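Local atomic coordinates of leucine-rich repeat protein TpLRR (Treponema pallidum, PDB entry 6MLX), a protein that is of unknown function but, as a secreted, probably periplasmic leucine-rich repeat protein, may serve in binding to other molecules. Residues C125-N135 / D147-V158; T80-L91 / K101-R112. One frame throughout, in Å; residues are numbered along the deposited sequence.

Contact 1. Residues C125-N135 / D147-V158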
loop_
_atom_site.group_PDB
_atom_site.type_symbol
_atom_site.label_atom_id
_atom_site.label_comp_id
_atom_site.label_asym_id
_atom_site.label_seq_id
_atom_site.Cartn_x
_atom_site.Cartn_y
_atom_site.Cartn_z
ATOM N N CYS A 125 -1.506 -8.469 -4.413
ATOM C CA CYS A 125 -2.863 -8.019 -4.096
ATOM C C CYS A 125 -3.727 -8.230 -5.338
ATOM O O CYS A 125 -3.981 -7.321 -6.131
ATOM C CB CYS A 125 -2.860 -6.573 -3.625
ATOM S SG CYS A 125 -2.307 -6.422 -1.916
ATOM N N GLY A 126 -4.210 -9.469 -5.483
ATOM C CA GLY A 126 -4.815 -9.927 -6.710
ATOM C C GLY A 126 -6.216 -9.412 -6.979
ATOM O O GLY A 126 -6.752 -9.692 -8.054
ATOM N N SER A 127 -6.832 -8.700 -6.037
ATOM C CA SER A 127 -8.159 -8.141 -6.262
ATOM C C SER A 127 -8.146 -6.637 -6.480
ATOM O O SER A 127 -9.198 -6.062 -6.794
ATOM C CB SER A 127 -9.093 -8.456 -5.080
ATOM O OG SER A 127 -9.346 -9.842 -4.971
ATOM N N LEU A 128 -7.006 -5.992 -6.305
ATOM C CA LEU A 128 -6.943 -4.539 -6.354
ATOM C C LEU A 128 -7.161 -4.060 -7.788
ATOM O O LEU A 128 -6.479 -4.507 -8.711
ATOM C CB LEU A 128 -5.594 -4.077 -5.806
ATOM C CG LEU A 128 -5.277 -2.603 -5.545
ATOM C CD1 LEU A 128 -6.268 -1.981 -4.583
ATOM C CD2 LEU A 128 -3.851 -2.514 -4.987
ATOM N N VAL A 129 -8.124 -3.159 -7.975
ATOM C CA VAL A 129 -8.583 -2.748 -9.302
ATOM C C VAL A 129 -8.069 -1.352 -9.670
ATOM O O VAL A 129 -7.419 -1.179 -10.697
ATOM C CB VAL A 129 -10.126 -2.819 -9.416
ATOM C CG1 VAL A 129 -10.552 -2.292 -10.754
ATOM C CG2 VAL A 129 -10.590 -4.260 -9.221
ATOM N N ASP A 130 -8.428 -0.341 -8.888
ATOM C CA ASP A 130 -8.021 1.034 -9.152
ATOM C C ASP A 130 -7.115 1.497 -8.020
ATOM O O ASP A 130 -7.354 1.161 -6.856
ATOM C CB ASP A 130 -9.222 2.001 -9.255
ATOM C CG ASP A 130 -10.102 1.759 -10.483
ATOM O OD1 ASP A 130 -9.619 1.242 -11.505
ATOM O OD2 ASP A 130 -11.296 2.138 -10.427
ATOM N N VAL A 131 -6.076 2.262 -8.357
ATOM C CA VAL A 131 -5.321 2.994 -7.342
ATOM C C VAL A 131 -5.039 4.401 -7.847
ATOM O O VAL A 131 -4.709 4.619 -9.020
ATOM C CB VAL A 131 -4.014 2.292 -6.880
ATOM C CG1 VAL A 131 -3.793 0.992 -7.571
ATOM C CG2 VAL A 131 -2.784 3.211 -6.988
ATOM N N VAL A 132 -5.222 5.351 -6.946
ATOM C CA VAL A 132 -4.959 6.756 -7.186
ATOM C C VAL A 132 -3.903 7.170 -6.184
ATOM O O VAL A 132 -4.143 7.127 -4.976
ATOM C CB VAL A 132 -6.225 7.606 -7.029
ATOM C CG1 VAL A 132 -5.878 9.084 -7.107
ATOM C CG2 VAL A 132 -7.249 7.201 -8.089
ATOM N N LEU A 133 -2.742 7.552 -6.680
ATOM C CA LEU A 133 -1.664 7.970 -5.802
ATOM C C LEU A 133 -1.714 9.488 -5.667
ATOM O O LEU A 133 -1.582 10.190 -6.676
ATOM C CB LEU A 133 -0.320 7.512 -6.348
ATOM C CG LEU A 133 -0.159 5.986 -6.513
ATOM C CD1 LEU A 133 1.085 5.616 -7.311
ATOM C CD2 LEU A 133 -0.146 5.279 -5.151
ATOM N N PRO A 134 -1.931 10.030 -4.469
ATOM C CA PRO A 134 -1.946 11.491 -4.298
ATOM C C PRO A 134 -0.600 12.122 -4.631
ATOM O O PRO A 134 0.442 11.465 -4.664
ATOM C CB PRO A 134 -2.278 11.672 -2.811
ATOM C CG PRO A 134 -2.860 10.346 -2.384
ATOM C CD PRO A 134 -2.143 9.324 -3.199
ATOM N N ASN A 135 -0.631 13.435 -4.869
ATOM C CA ASN A 135 0.596 14.139 -5.223
ATOM C C ASN A 135 1.591 14.195 -4.061
ATOM O O ASN A 135 2.780 14.417 -4.296
ATOM C CB ASN A 135 0.264 15.545 -5.735
ATOM C CG ASN A 135 -0.420 15.532 -7.118
ATOM O OD1 ASN A 135 -0.300 14.571 -7.878
ATOM N ND2 ASN A 135 -1.131 16.611 -7.438
ATOM N N ASP A 147 2.462 -8.300 -9.377
ATOM C CA ASP A 147 1.449 -9.358 -9.412
ATOM C C ASP A 147 0.076 -8.889 -8.938
ATOM O O ASP A 147 -0.685 -9.673 -8.356
ATOM C CB ASP A 147 1.880 -10.565 -8.579
ATOM C CG ASP A 147 3.209 -11.082 -8.987
ATOM O OD1 ASP A 147 3.445 -11.197 -10.203
ATOM O OD2 ASP A 147 4.027 -11.342 -8.092
ATOM N N CYS A 148 -0.255 -7.619 -9.167
ATOM C CA CYS A 148 -1.628 -7.149 -8.984
ATOM C C CYS A 148 -2.380 -7.463 -10.277
ATOM O O CYS A 148 -2.526 -6.638 -11.179
ATOM C CB CYS A 148 -1.644 -5.670 -8.621
ATOM S SG CYS A 148 -0.999 -5.359 -6.928
ATOM N N ALA A 149 -2.844 -8.711 -10.371
ATOM C CA ALA A 149 -3.338 -9.219 -11.647
ATOM C C ALA A 149 -4.656 -8.579 -12.067
ATOM O O ALA A 149 -5.014 -8.658 -13.247
ATOM C CB ALA A 149 -3.492 -10.741 -11.588
ATOM N N GLU A 150 -5.384 -7.954 -11.150
ATOM C CA GLU A 150 -6.628 -7.288 -11.503
ATOM C C GLU A 150 -6.499 -5.768 -11.588
ATOM O O GLU A 150 -7.487 -5.090 -11.916
ATOM C CB GLU A 150 -7.728 -7.678 -10.514
ATOM C CG GLU A 150 -8.177 -9.153 -10.646
ATOM C CD GLU A 150 -8.895 -9.479 -11.948
ATOM O OE1 GLU A 150 -9.350 -8.552 -12.657
ATOM O OE2 GLU A 150 -8.994 -10.681 -12.282
ATOM N N LEU A 151 -5.310 -5.227 -11.308
ATOM C CA LEU A 151 -5.039 -3.799 -11.376
ATOM C C LEU A 151 -5.258 -3.258 -12.782
ATOM O O LEU A 151 -4.485 -3.569 -13.690
ATOM C CB LEU A 151 -3.605 -3.518 -10.931
ATOM C CG LEU A 151 -3.163 -2.058 -10.913
ATOM C CD1 LEU A 151 -4.142 -1.246 -10.080
ATOM C CD2 LEU A 151 -1.757 -1.971 -10.359
ATOM N N ALA A 152 -6.295 -2.438 -12.966
ATOM C CA ALA A 152 -6.648 -1.906 -14.273
ATOM C C ALA A 152 -6.176 -0.472 -14.490
ATOM O O ALA A 152 -5.868 -0.098 -15.624
ATOM C CB ALA A 152 -8.169 -1.973 -14.477
ATOM N N SER A 153 -6.099 0.329 -13.433
ATOM C CA SER A 153 -5.893 1.766 -13.554
ATOM C C SER A 153 -5.045 2.275 -12.400
ATOM O O SER A 153 -5.374 2.030 -11.236
ATOM C CB SER A 153 -7.239 2.509 -13.563
ATOM O OG SER A 153 -7.034 3.905 -13.639
ATOM N N VAL A 154 -3.984 3.006 -12.724
ATOM C CA VAL A 154 -3.117 3.643 -11.738
ATOM C C VAL A 154 -2.922 5.096 -12.140
ATOM O O VAL A 154 -2.509 5.378 -13.272
ATOM C CB VAL A 154 -1.741 2.953 -11.628
ATOM C CG1 VAL A 154 -0.818 3.762 -10.712
ATOM C CG2 VAL A 154 -1.888 1.537 -11.116
ATOM N N ARG A 155 -3.213 6.014 -11.227
ATOM C CA ARG A 155 -2.861 7.414 -11.411
ATOM C C ARG A 155 -1.613 7.695 -10.584
ATOM O O ARG A 155 -1.600 7.462 -9.371
ATOM C CB ARG A 155 -3.997 8.353 -11.010
ATOM C CG ARG A 155 -3.679 9.855 -11.237
ATOM C CD ARG A 155 -4.716 10.762 -10.544
ATOM N NE ARG A 155 -6.079 10.480 -10.996
ATOM C CZ ARG A 155 -7.185 10.812 -10.331
ATOM N NH1 ARG A 155 -7.112 11.447 -9.163
ATOM N NH2 ARG A 155 -8.371 10.493 -10.830
ATOM N N LEU A 156 -0.571 8.172 -11.248
ATOM C CA LEU A 156 0.697 8.464 -10.607
ATOM C C LEU A 156 0.666 9.838 -9.940
ATOM O O LEU A 156 -0.130 10.705 -10.317
ATOM C CB LEU A 156 1.817 8.415 -11.639
ATOM C CG LEU A 156 2.072 7.061 -12.305
ATOM C CD1 LEU A 156 2.940 7.266 -13.529
ATOM C CD2 LEU A 156 2.737 6.115 -11.332
ATOM N N PRO A 157 1.533 10.066 -8.946
ATOM C CA PRO A 157 1.699 11.429 -8.423
ATOM C C PRO A 157 2.231 12.333 -9.527
ATOM O O PRO A 157 3.012 11.910 -10.380
ATOM C CB PRO A 157 2.730 11.262 -7.295
ATOM C CG PRO A 157 2.878 9.810 -7.084
ATOM C CD PRO A 157 2.529 9.147 -8.377
ATOM N N VAL A 158 1.814 13.596 -9.501
ATOM C CA VAL A 158 2.163 14.517 -10.582
ATOM C C VAL A 158 3.684 14.663 -10.732
ATOM O O VAL A 158 4.201 14.752 -11.850
ATOM C CB VAL A 158 1.459 15.877 -10.371
ATOM C CG1 VAL A 158 2.203 16.728 -9.385
ATOM C CG2 VAL A 158 1.315 16.606 -11.676
HETATM O O HOH W 1 -6.737 5.110 -11.318
#
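L133 lies with its CB alongside the P157 ring, 3.9 Å from CD, while its CD1 approaches V154 CG1 and L156 CD2. On the same buried face V131 and V154 stand side by side, pointing the same way. V131 CG1 also comes close to L151 CD1, but V131 is modelled eclipsed (chi1 0°) and the closeness of that approach is doubtful. On the opposite face of the sheet V132 and R155 run side by side. R155 leaves the backbone extended, then bends at CG-CD (chi3 -57°); V132 CG1 comes nearest, 3.4 Å from R155 NH1, while CG2 lies over the guanidinium face, 4.2 Å above its plane. Between the two faces, strands 130-132 and 153-155 pair in parallel, V131 N to S153 O at 3.0 Å and R155 N to V131 O likewise; L133 N to R155 O extends the ladder. This is the lateral stacking of successive turns in a leucine-rich repeat solenoid, apolar residues inward and polar or exposed ones outward. At one end V129 O takes A152 N at 2.8 Å and, weakly, S153 N. At the other, N135 OD1 accepts V158 N at 2.8 Å, the donor standing above the amide plane; CG set beside its own backbone N (chi1 -70°) brings the oxygen there. A water bridges V131 O and S153 OG, a hydroxyl that also bonds to E176. Further out, F110 touches L133 from the preceding turn and L177 touches V154 and L156 from the following one.

Contact 2. Residues T80-L91 / K101-R112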
loop_
_atom_site.group_PDB
_atom_site.type_symbol
_atom_site.label_atom_id
_atom_site.label_comp_id
_atom_site.label_asym_id
_atom_site.label_seq_id
_atom_site.Cartn_x
_atom_site.Cartn_y
_atom_site.Cartn_z
ATOM N N THR A 80 -5.675 -12.505 4.154
ATOM C CA THR A 80 -6.254 -12.915 2.879
ATOM C C THR A 80 -7.735 -12.558 2.736
ATOM O O THR A 80 -8.254 -12.568 1.617
ATOM C CB THR A 80 -6.040 -14.421 2.683
ATOM O OG1 THR A 80 -6.646 -15.116 3.768
ATOM C CG2 THR A 80 -4.549 -14.756 2.670
ATOM N N LYS A 81 -8.430 -12.217 3.813
ATOM C CA LYS A 81 -9.822 -11.815 3.692
ATOM C C LYS A 81 -10.011 -10.307 3.763
ATOM O O LYS A 81 -11.143 -9.831 3.611
ATOM C CB LYS A 81 -10.671 -12.497 4.774
ATOM C CG LYS A 81 -10.720 -14.023 4.643
ATOM C CD LYS A 81 -10.882 -14.467 3.194
ATOM C CE LYS A 81 -11.434 -15.906 3.112
ATOM N NZ LYS A 81 -11.011 -16.628 1.878
ATOM N N LEU A 82 -8.940 -9.544 3.983
ATOM C CA LEU A 82 -9.068 -8.100 4.153
ATOM C C LEU A 82 -9.630 -7.451 2.891
ATOM O O LEU A 82 -8.983 -7.463 1.836
ATOM C CB LEU A 82 -7.709 -7.498 4.531
ATOM C CG LEU A 82 -7.644 -6.015 4.899
ATOM C CD1 LEU A 82 -8.537 -5.708 6.095
ATOM C CD2 LEU A 82 -6.195 -5.622 5.169
ATOM N N ALA A 83 -10.845 -6.894 2.994
ATOM C CA ALA A 83 -11.536 -6.264 1.877
ATOM C C ALA A 83 -11.564 -4.745 1.953
ATOM O O ALA A 83 -11.645 -4.084 0.914
ATOM C CB ALA A 83 -12.982 -6.780 1.782
ATOM N N ARG A 84 -11.537 -4.171 3.149
ATOM C CA ARG A 84 -11.502 -2.726 3.294
ATOM C C ARG A 84 -10.569 -2.358 4.427
ATOM O O ARG A 84 -10.510 -3.052 5.442
ATOM C CB ARG A 84 -12.876 -2.136 3.574
ATOM C CG ARG A 84 -13.763 -2.157 2.408
ATOM C CD ARG A 84 -15.132 -1.680 2.827
ATOM N NE ARG A 84 -16.004 -1.512 1.679
ATOM C CZ ARG A 84 -15.916 -0.491 0.832
ATOM N NH1 ARG A 84 -14.968 0.429 1.005
ATOM N NH2 ARG A 84 -16.755 -0.407 -0.191
ATOM N N ILE A 85 -9.843 -1.261 4.247
ATOM C CA ILE A 85 -9.058 -0.684 5.325
ATOM C C ILE A 85 -9.197 0.826 5.224
ATOM O O ILE A 85 -8.942 1.408 4.160
ATOM C CB ILE A 85 -7.579 -1.122 5.287
ATOM C CG1 ILE A 85 -6.784 -0.408 6.386
ATOM C CG2 ILE A 85 -6.961 -0.895 3.902
ATOM C CD1 ILE A 85 -5.440 -1.063 6.725
ATOM N N GLU A 86 -9.633 1.457 6.308
ATOM C CA GLU A 86 -9.814 2.899 6.348
ATOM C C GLU A 86 -8.474 3.513 6.720
ATOM O O GLU A 86 -7.998 3.353 7.853
ATOM C CB GLU A 86 -10.900 3.295 7.344
ATOM C CG GLU A 86 -12.328 2.889 6.941
ATOM C CD GLU A 86 -12.682 3.262 5.502
ATOM O OE1 GLU A 86 -12.451 4.445 5.122
ATOM O OE2 GLU A 86 -13.236 2.396 4.773
ATOM N N LEU A 87 -7.863 4.182 5.771
ATOM C CA LEU A 87 -6.583 4.693 6.226
ATOM C C LEU A 87 -6.774 6.078 6.824
ATOM O O LEU A 87 -7.621 6.852 6.360
ATOM C CB LEU A 87 -5.580 4.755 5.082
ATOM C CG LEU A 87 -5.270 3.395 4.444
ATOM C CD1 LEU A 87 -4.261 3.522 3.312
ATOM C CD2 LEU A 87 -4.765 2.419 5.500
ATOM N N PRO A 88 -6.005 6.415 7.843
ATOM C CA PRO A 88 -6.149 7.732 8.463
ATOM C C PRO A 88 -5.571 8.833 7.585
ATOM O O PRO A 88 -4.659 8.602 6.789
ATOM C CB PRO A 88 -5.334 7.583 9.748
ATOM C CG PRO A 88 -4.258 6.596 9.409
ATOM C CD PRO A 88 -4.919 5.619 8.448
ATOM N N ASP A 89 -6.081 10.054 7.758
ATOM C CA ASP A 89 -5.355 11.157 7.138
ATOM C C ASP A 89 -4.000 11.420 7.793
ATOM O O ASP A 89 -3.167 12.100 7.201
ATOM C CB ASP A 89 -6.181 12.452 7.125
ATOM C CG ASP A 89 -5.413 13.616 6.491
ATOM O OD1 ASP A 89 -4.708 13.388 5.471
ATOM O OD2 ASP A 89 -5.459 14.753 7.018
ATOM N N GLY A 90 -3.708 10.869 8.963
ATOM C CA GLY A 90 -2.346 11.057 9.452
ATOM C C GLY A 90 -1.279 10.200 8.770
ATOM O O GLY A 90 -0.089 10.470 8.972
ATOM N N LEU A 91 -1.660 9.196 7.972
ATOM C CA LEU A 91 -0.674 8.219 7.504
ATOM C C LEU A 91 0.389 8.869 6.610
ATOM O O LEU A 91 0.069 9.596 5.666
ATOM C CB LEU A 91 -1.365 7.073 6.762
ATOM C CG LEU A 91 -0.421 5.981 6.236
ATOM C CD1 LEU A 91 0.269 5.224 7.375
ATOM C CD2 LEU A 91 -1.160 5.011 5.326
ATOM N N LYS A 101 0.113 -10.219 -0.324
ATOM C CA LYS A 101 -0.869 -11.310 -0.376
ATOM C C LYS A 101 -2.206 -10.947 0.268
ATOM O O LYS A 101 -2.903 -11.822 0.795
ATOM C CB LYS A 101 -0.336 -12.595 0.271
ATOM C CG LYS A 101 0.724 -13.327 -0.519
ATOM C CD LYS A 101 1.196 -14.549 0.265
ATOM C CE LYS A 101 1.039 -15.811 -0.566
ATOM N NZ LYS A 101 2.076 -15.788 -1.651
ATOM N N CYS A 102 -2.590 -9.667 0.252
ATOM C CA CYS A 102 -3.938 -9.292 0.679
ATOM C C CYS A 102 -4.842 -9.432 -0.547
ATOM O O CYS A 102 -5.202 -8.460 -1.227
ATOM C CB CYS A 102 -3.964 -7.891 1.274
ATOM S SG CYS A 102 -3.244 -7.784 2.924
ATOM N N VAL A 103 -5.202 -10.691 -0.837
ATOM C CA VAL A 103 -5.814 -11.041 -2.120
ATOM C C VAL A 103 -7.275 -10.644 -2.220
ATOM O O VAL A 103 -7.872 -10.802 -3.291
ATOM C CB VAL A 103 -5.627 -12.552 -2.373
ATOM C CG1 VAL A 103 -4.140 -12.893 -2.315
ATOM C CG2 VAL A 103 -6.396 -13.363 -1.342
ATOM N N SER A 104 -7.874 -10.129 -1.151
ATOM C CA SER A 104 -9.262 -9.679 -1.178
ATOM C C SER A 104 -9.393 -8.168 -1.131
ATOM O O SER A 104 -10.520 -7.657 -1.072
ATOM C CB SER A 104 -10.052 -10.275 -0.002
ATOM O OG SER A 104 -10.080 -11.678 -0.083
ATOM N N LEU A 105 -8.280 -7.446 -1.109
ATOM C CA LEU A 105 -8.311 -5.991 -1.054
ATOM C C LEU A 105 -8.631 -5.508 -2.460
ATOM O O LEU A 105 -7.794 -5.584 -3.364
ATOM C CB LEU A 105 -6.977 -5.456 -0.547
ATOM C CG LEU A 105 -6.948 -4.039 0.009
ATOM C CD1 LEU A 105 -7.992 -3.917 1.074
ATOM C CD2 LEU A 105 -5.565 -3.735 0.579
ATOM N N ALA A 106 -9.869 -5.058 -2.668
ATOM C CA ALA A 106 -10.311 -4.689 -4.005
ATOM C C ALA A 106 -10.061 -3.227 -4.312
ATOM O O ALA A 106 -9.992 -2.849 -5.492
ATOM C CB ALA A 106 -11.795 -5.004 -4.184
ATOM N N GLY A 107 -9.914 -2.408 -3.280
ATOM C CA GLY A 107 -9.684 -0.992 -3.463
ATOM C C GLY A 107 -9.093 -0.420 -2.200
ATOM O O GLY A 107 -9.202 -1.001 -1.114
ATOM N N ILE A 108 -8.461 0.734 -2.351
ATOM C CA ILE A 108 -7.885 1.425 -1.207
ATOM C C ILE A 108 -7.779 2.900 -1.567
ATOM O O ILE A 108 -7.502 3.253 -2.716
ATOM C CB ILE A 108 -6.528 0.796 -0.818
ATOM C CG1 ILE A 108 -6.022 1.337 0.515
ATOM C CG2 ILE A 108 -5.507 0.998 -1.925
ATOM C CD1 ILE A 108 -4.769 0.613 0.983
ATOM N N VAL A 109 -8.081 3.757 -0.599
ATOM C CA VAL A 109 -8.045 5.199 -0.792
ATOM C C VAL A 109 -6.884 5.741 0.030
ATOM O O VAL A 109 -6.875 5.618 1.261
ATOM C CB VAL A 109 -9.362 5.875 -0.387
ATOM C CG1 VAL A 109 -9.232 7.373 -0.558
ATOM C CG2 VAL A 109 -10.541 5.334 -1.202
ATOM N N PHE A 110 -5.925 6.320 -0.636
ATOM C CA PHE A 110 -4.748 6.814 0.071
ATOM C C PHE A 110 -4.970 8.236 0.575
ATOM O O PHE A 110 -5.504 9.074 -0.149
ATOM C CB PHE A 110 -3.533 6.800 -0.827
ATOM C CG PHE A 110 -3.039 5.435 -1.156
ATOM C CD1 PHE A 110 -2.648 4.564 -0.155
ATOM C CD2 PHE A 110 -2.946 5.026 -2.471
ATOM C CE1 PHE A 110 -2.181 3.307 -0.460
ATOM C CE2 PHE A 110 -2.462 3.776 -2.784
ATOM C CZ PHE A 110 -2.083 2.913 -1.787
ATOM N N PRO A 111 -4.541 8.521 1.802
ATOM C CA PRO A 111 -4.740 9.859 2.366
ATOM C C PRO A 111 -3.822 10.891 1.741
ATOM O O PRO A 111 -2.731 10.589 1.241
ATOM C CB PRO A 111 -4.406 9.675 3.849
ATOM C CG PRO A 111 -3.481 8.522 3.873
ATOM C CD PRO A 111 -3.944 7.592 2.776
ATOM N N ARG A 112 -4.272 12.147 1.815
ATOM C CA ARG A 112 -3.484 13.251 1.287
ATOM C C ARG A 112 -2.143 13.415 2.000
ATOM O O ARG A 112 -1.287 14.155 1.511
ATOM C CB ARG A 112 -4.314 14.543 1.359
ATOM C CG ARG A 112 -3.654 15.764 0.697
ATOM C CD ARG A 112 -4.671 16.580 -0.075
ATOM N NE ARG A 112 -4.209 17.913 -0.453
ATOM C CZ ARG A 112 -5.036 18.954 -0.500
ATOM N NH1 ARG A 112 -4.596 20.153 -0.861
ATOM N NH2 ARG A 112 -6.321 18.783 -0.175
HETATM O O HOH W 2 -10.000 -0.582 1.289
HETATM O O HOH W 3 -9.348 2.723 1.737
HETATM O O HOH W 4 -9.039 5.139 3.482
HETATM O O HOH W 5 -7.017 12.491 3.078
#
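With chi1 at -62°, S104 OG lies beside its own backbone N and reaches T80 O, donating a hydrogen bond of 2.6 Å in the plane of the carbonyl. L87 has a similar first torsion (-61°), and the rest of its chain extends so that CD1 sits 3.8 Å from I108 CD1 and 4.0 Å from F110 CD1, meeting the ring obliquely. I85 lies alongside I108, both pointing the same way, and its CG2 is 3.9 Å from I108 CD1. The P111 ring fits against L87 and the type I turn from P88 to L91: CD faces L87 CB, CG faces L91 CB, and CB is 3.1 Å from P88 O. Around L105, CD1 packs near the I85 and L82 side chains.

Between these groups the backbones stand apart, I85 and I108 having CA atoms 7.0 Å from each other, and three waters bridge the gap in place of direct strand pairing. One links I85 N to G107 O, a second I85 O to V109 N, and a third L87 N to V109 O. The two turns of the leucine-rich repeat solenoid thus meet through a line of waters between the backbones, with leucine, isoleucine and proline packed within. Strand 84-86 is an outermost strand of its sheet, pairing on its other flank with strand 61-63; just before it, L82 packs on V62. On the far side of residues 101-112 lies segment 125-135, which carries strand 130-132 of the next parallel sheet.

From the N terminus, the strands up to 70-71 lead into contact 2, whose segments 80-91 and 101-112 close a loop of nine residues containing strand 93-94. The chain then passes through strand 116-117 into contact 1, where 125-135 and 147-158 close a loop of eleven residues around strand 139-140. The loops follow in series, neither nested nor crossed. Centres about 12 Å apart, they touch where 101-112 meets 125-135: A106 O lies within probable hydrogen-bonding reach of V129 N, and F110 packs against V132 O. Segment 101-112, water-linked to 84-86, thus bridges two parallel sheets, while 93-94, 116-117 and 139-140 pair in parallel in a third.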